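Local coordinates for protein multicopper oxidase (Uncultured bacterium, PDB 4E9X) that probably couples the one-electron oxidation of substrates to the reduction of dioxygen to water at its copper centres, as in laccases, at residues A[6-15]-A[307-318]. Sequence-based numbering, arbitrary orientation. Where two conformers were deposited one is given.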
# COMPACT_ATOMS: atom_id res chain seq x y z
N PHE A 6 16.50 -27.63 -16.02
CA PHE A 6 15.93 -28.09 -14.78
C PHE A 6 14.69 -28.91 -14.99
O PHE A 6 13.95 -28.59 -15.91
CB PHE A 6 15.56 -26.87 -13.89
CG PHE A 6 16.78 -25.98 -13.68
CD1 PHE A 6 17.96 -26.45 -13.12
CD2 PHE A 6 16.75 -24.66 -14.03
CE1 PHE A 6 19.05 -25.65 -12.91
CE2 PHE A 6 17.86 -23.84 -13.84
CZ PHE A 6 19.04 -24.33 -13.29
N ASP A 7 14.47 -29.90 -14.13
CA ASP A 7 13.26 -30.71 -14.23
C ASP A 7 12.42 -30.41 -12.98
O ASP A 7 12.93 -30.58 -11.86
CB ASP A 7 13.55 -32.20 -14.33
CG ASP A 7 14.18 -32.62 -15.63
OD1 ASP A 7 13.71 -32.21 -16.73
OD2 ASP A 7 15.17 -33.42 -15.66
N MET A 8 11.20 -29.92 -13.16
CA MET A 8 10.40 -29.57 -12.00
C MET A 8 9.10 -30.37 -12.04
O MET A 8 8.64 -30.72 -13.14
CB MET A 8 10.13 -28.07 -11.94
CG MET A 8 9.41 -27.58 -10.68
SD MET A 8 9.21 -25.76 -10.77
CE MET A 8 10.60 -25.54 -11.90
N THR A 9 8.52 -30.69 -10.91
CA THR A 9 7.21 -31.34 -10.88
C THR A 9 6.27 -30.41 -10.06
O THR A 9 6.72 -29.43 -9.43
CB THR A 9 7.16 -32.71 -10.23
OG1 THR A 9 7.50 -32.58 -8.83
CG2 THR A 9 8.19 -33.64 -10.92
N ILE A 10 5.00 -30.73 -10.15
CA ILE A 10 3.95 -30.08 -9.42
C ILE A 10 3.24 -31.18 -8.63
O ILE A 10 2.83 -32.15 -9.30
CB ILE A 10 2.95 -29.28 -10.26
CG1 ILE A 10 3.63 -28.42 -11.33
CG2 ILE A 10 2.11 -28.37 -9.37
CD1 ILE A 10 2.64 -27.71 -12.25
N GLU A 11 3.12 -31.08 -7.32
CA GLU A 11 2.69 -32.18 -6.46
C GLU A 11 1.56 -31.75 -5.54
O GLU A 11 1.55 -30.59 -5.09
CB GLU A 11 3.86 -32.67 -5.57
CG GLU A 11 5.08 -33.08 -6.41
CD GLU A 11 4.94 -34.35 -7.22
OE1 GLU A 11 4.00 -35.14 -7.02
OE2 GLU A 11 5.82 -34.57 -8.13
N GLU A 12 0.65 -32.67 -5.21
CA GLU A 12 -0.33 -32.43 -4.17
C GLU A 12 0.28 -32.90 -2.85
O GLU A 12 0.52 -34.08 -2.66
CB GLU A 12 -1.63 -33.20 -4.45
CG GLU A 12 -2.31 -32.66 -5.69
CD GLU A 12 -3.61 -33.30 -6.07
OE1 GLU A 12 -4.10 -34.22 -5.37
OE2 GLU A 12 -4.20 -32.85 -7.08
N VAL A 13 0.53 -31.92 -1.97
CA VAL A 13 1.06 -32.21 -0.65
C VAL A 13 0.33 -31.35 0.36
O VAL A 13 -0.39 -30.38 0.00
CB VAL A 13 2.59 -31.98 -0.55
CG1 VAL A 13 3.35 -32.90 -1.50
CG2 VAL A 13 2.97 -30.51 -0.85
N THR A 14 0.49 -31.72 1.64
CA THR A 14 -0.02 -30.92 2.76
C THR A 14 1.17 -30.38 3.59
O THR A 14 2.08 -31.13 3.95
CB THR A 14 -0.92 -31.83 3.64
OG1 THR A 14 -2.03 -32.29 2.86
CG2 THR A 14 -1.46 -31.10 4.87
N ILE A 15 1.09 -29.09 3.89
CA ILE A 15 2.14 -28.45 4.66
C ILE A 15 1.59 -28.00 5.98
O ILE A 15 0.41 -27.75 6.09
CB ILE A 15 2.80 -27.25 3.89
CG1 ILE A 15 1.75 -26.23 3.47
CG2 ILE A 15 3.60 -27.78 2.71
CD1 ILE A 15 2.38 -24.92 2.97
N MET A 307 19.28 -25.38 -9.35
CA MET A 307 17.95 -25.42 -8.76
C MET A 307 18.06 -26.22 -7.45
O MET A 307 18.64 -27.33 -7.39
CB MET A 307 16.88 -25.98 -9.69
CG MET A 307 15.55 -26.23 -8.93
SD MET A 307 14.32 -27.00 -10.06
CE MET A 307 13.73 -25.56 -10.86
N PHE A 308 17.54 -25.66 -6.35
CA PHE A 308 17.74 -26.20 -5.02
C PHE A 308 16.42 -26.42 -4.32
O PHE A 308 15.65 -25.48 -4.09
CB PHE A 308 18.59 -25.23 -4.13
CG PHE A 308 19.94 -24.96 -4.73
CD1 PHE A 308 21.04 -25.69 -4.26
CD2 PHE A 308 20.09 -24.02 -5.73
CE1 PHE A 308 22.30 -25.48 -4.79
CE2 PHE A 308 21.36 -23.86 -6.28
CZ PHE A 308 22.46 -24.57 -5.80
N ASP A 309 16.18 -27.68 -3.98
CA ASP A 309 15.07 -28.04 -3.09
C ASP A 309 15.48 -27.77 -1.64
O ASP A 309 16.67 -27.56 -1.33
CB ASP A 309 14.64 -29.50 -3.20
CG ASP A 309 13.97 -29.90 -4.49
OD1 ASP A 309 13.80 -29.07 -5.39
OD2 ASP A 309 13.63 -31.11 -4.62
N HIS A 310 14.50 -27.76 -0.75
CA HIS A 310 14.83 -27.62 0.65
C HIS A 310 13.81 -28.44 1.45
O HIS A 310 12.58 -28.20 1.39
CB HIS A 310 14.81 -26.17 1.12
CG HIS A 310 15.05 -26.05 2.60
ND1 HIS A 310 16.05 -26.78 3.22
CD2 HIS A 310 14.43 -25.27 3.52
CE1 HIS A 310 16.02 -26.44 4.52
NE2 HIS A 310 15.04 -25.55 4.72
N ASP A 311 14.33 -29.41 2.23
CA ASP A 311 13.39 -30.28 2.92
C ASP A 311 12.64 -29.57 4.03
O ASP A 311 11.57 -30.02 4.39
CB ASP A 311 14.09 -31.54 3.47
CG ASP A 311 15.30 -31.30 4.32
OD1 ASP A 311 15.45 -30.18 4.87
OD2 ASP A 311 16.17 -32.22 4.39
N GLY A 312 13.10 -28.42 4.55
CA GLY A 312 12.30 -27.71 5.56
C GLY A 312 11.03 -27.15 4.96
O GLY A 312 10.14 -26.76 5.71
N PHE A 313 10.94 -27.10 3.63
CA PHE A 313 9.74 -26.56 2.97
C PHE A 313 8.88 -27.67 2.40
O PHE A 313 7.81 -27.38 1.82
CB PHE A 313 10.18 -25.67 1.80
CG PHE A 313 10.98 -24.44 2.22
CD1 PHE A 313 10.85 -23.87 3.46
CD2 PHE A 313 11.83 -23.87 1.28
CE1 PHE A 313 11.58 -22.72 3.73
CE2 PHE A 313 12.57 -22.72 1.57
CZ PHE A 313 12.42 -22.11 2.82
N LYS A 314 9.27 -28.93 2.51
CA LYS A 314 8.51 -30.03 1.90
C LYS A 314 7.23 -30.39 2.65
O LYS A 314 7.21 -30.36 3.89
CB LYS A 314 9.37 -31.30 1.85
CG LYS A 314 10.43 -31.17 0.73
CD LYS A 314 11.33 -32.39 0.91
CE LYS A 314 12.47 -32.50 -0.04
NZ LYS A 314 11.89 -32.96 -1.31
N GLY A 315 6.17 -30.71 1.88
CA GLY A 315 4.92 -31.17 2.52
C GLY A 315 4.85 -32.69 2.41
O GLY A 315 5.72 -33.40 1.90
N GLU A 316 3.73 -33.19 2.95
CA GLU A 316 3.46 -34.61 3.05
C GLU A 316 2.51 -35.03 1.92
O GLU A 316 1.46 -34.41 1.69
CB GLU A 316 2.83 -34.92 4.42
CG GLU A 316 3.75 -34.62 5.60
CD GLU A 316 3.12 -34.96 6.95
OE1 GLU A 316 1.93 -35.37 7.01
OE2 GLU A 316 3.85 -34.80 7.95
N PHE A 317 2.87 -36.09 1.19
CA PHE A 317 2.01 -36.68 0.17
C PHE A 317 0.82 -37.43 0.77
O PHE A 317 0.95 -37.94 1.90
CB PHE A 317 2.84 -37.69 -0.64
CG PHE A 317 3.78 -37.00 -1.61
CD1 PHE A 317 3.37 -36.70 -2.90
CD2 PHE A 317 5.07 -36.66 -1.21
CE1 PHE A 317 4.24 -36.10 -3.83
CE2 PHE A 317 5.96 -36.04 -2.13
CZ PHE A 317 5.52 -35.74 -3.41
N GLU A 318 -0.32 -37.58 0.11
CA GLU A 318 -1.32 -38.51 0.62
C GLU A 318 -0.85 -39.95 0.65
O GLU A 318 -0.09 -40.26 -0.31
CB GLU A 318 -2.53 -38.38 -0.32
CG GLU A 318 -3.16 -36.99 -0.17
CD GLU A 318 -3.61 -36.80 1.29
OE1 GLU A 318 -4.58 -37.54 1.71
OE2 GLU A 318 -3.01 -35.95 1.99
O HOH W 1 -0.59 -36.49 -2.53
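The Phe317 ring receives the methyl CG1 of Val13 almost exactly over the centre of one face, 3.9 Å from the centroid and 2° off the ring normal, a CH-pi contact. Glu11 reaches the rim of the same ring, its carboxylate plane turned 65° from the ring and OE1 lying 3.3 Å from Phe317 CE1. The bend of its chain at chi2 (-71°) folds that carboxylate back to the ring, while OE2 accepts the hydroxyl of Thr9 with its anti lone pair and is also bonded by Asn52. At the far end of the contact, Phe6 takes CB of Met307 over one face, shifted toward the rim; the sulfur of Met307 stands oblique to the ring, 5.3 Å from its centroid. The bend of Met307 at chi3 brings CE to 3.8 Å from Phe6 CB, while Ile37 of strand 36-40 touches both Phe6 and Met307. Between the two segments, backbone bonds come from one antiparallel pair: Thr14 N donates to Glu316 O at 2.9 Å and Glu316 N to Thr14 O at 2.8 Å. Beside it, a water donates to Glu12 O and accepts from Glu318 N. Gly315 runs close to Val13 and Ile15, its CA 3.6 Å from Ile15 CG2. The C-terminal tail is thus joined antiparallel to strand 3-18 through the Thr14–Glu316 pair, in the first cupredoxin-like domain. The negative carboxylate oxygen OE1 beside the electropositive C-H rim, with the Val13 methyl over the face, would probably favour this position of the Phe317 ring, although Phe317 also touches a crystal neighbour.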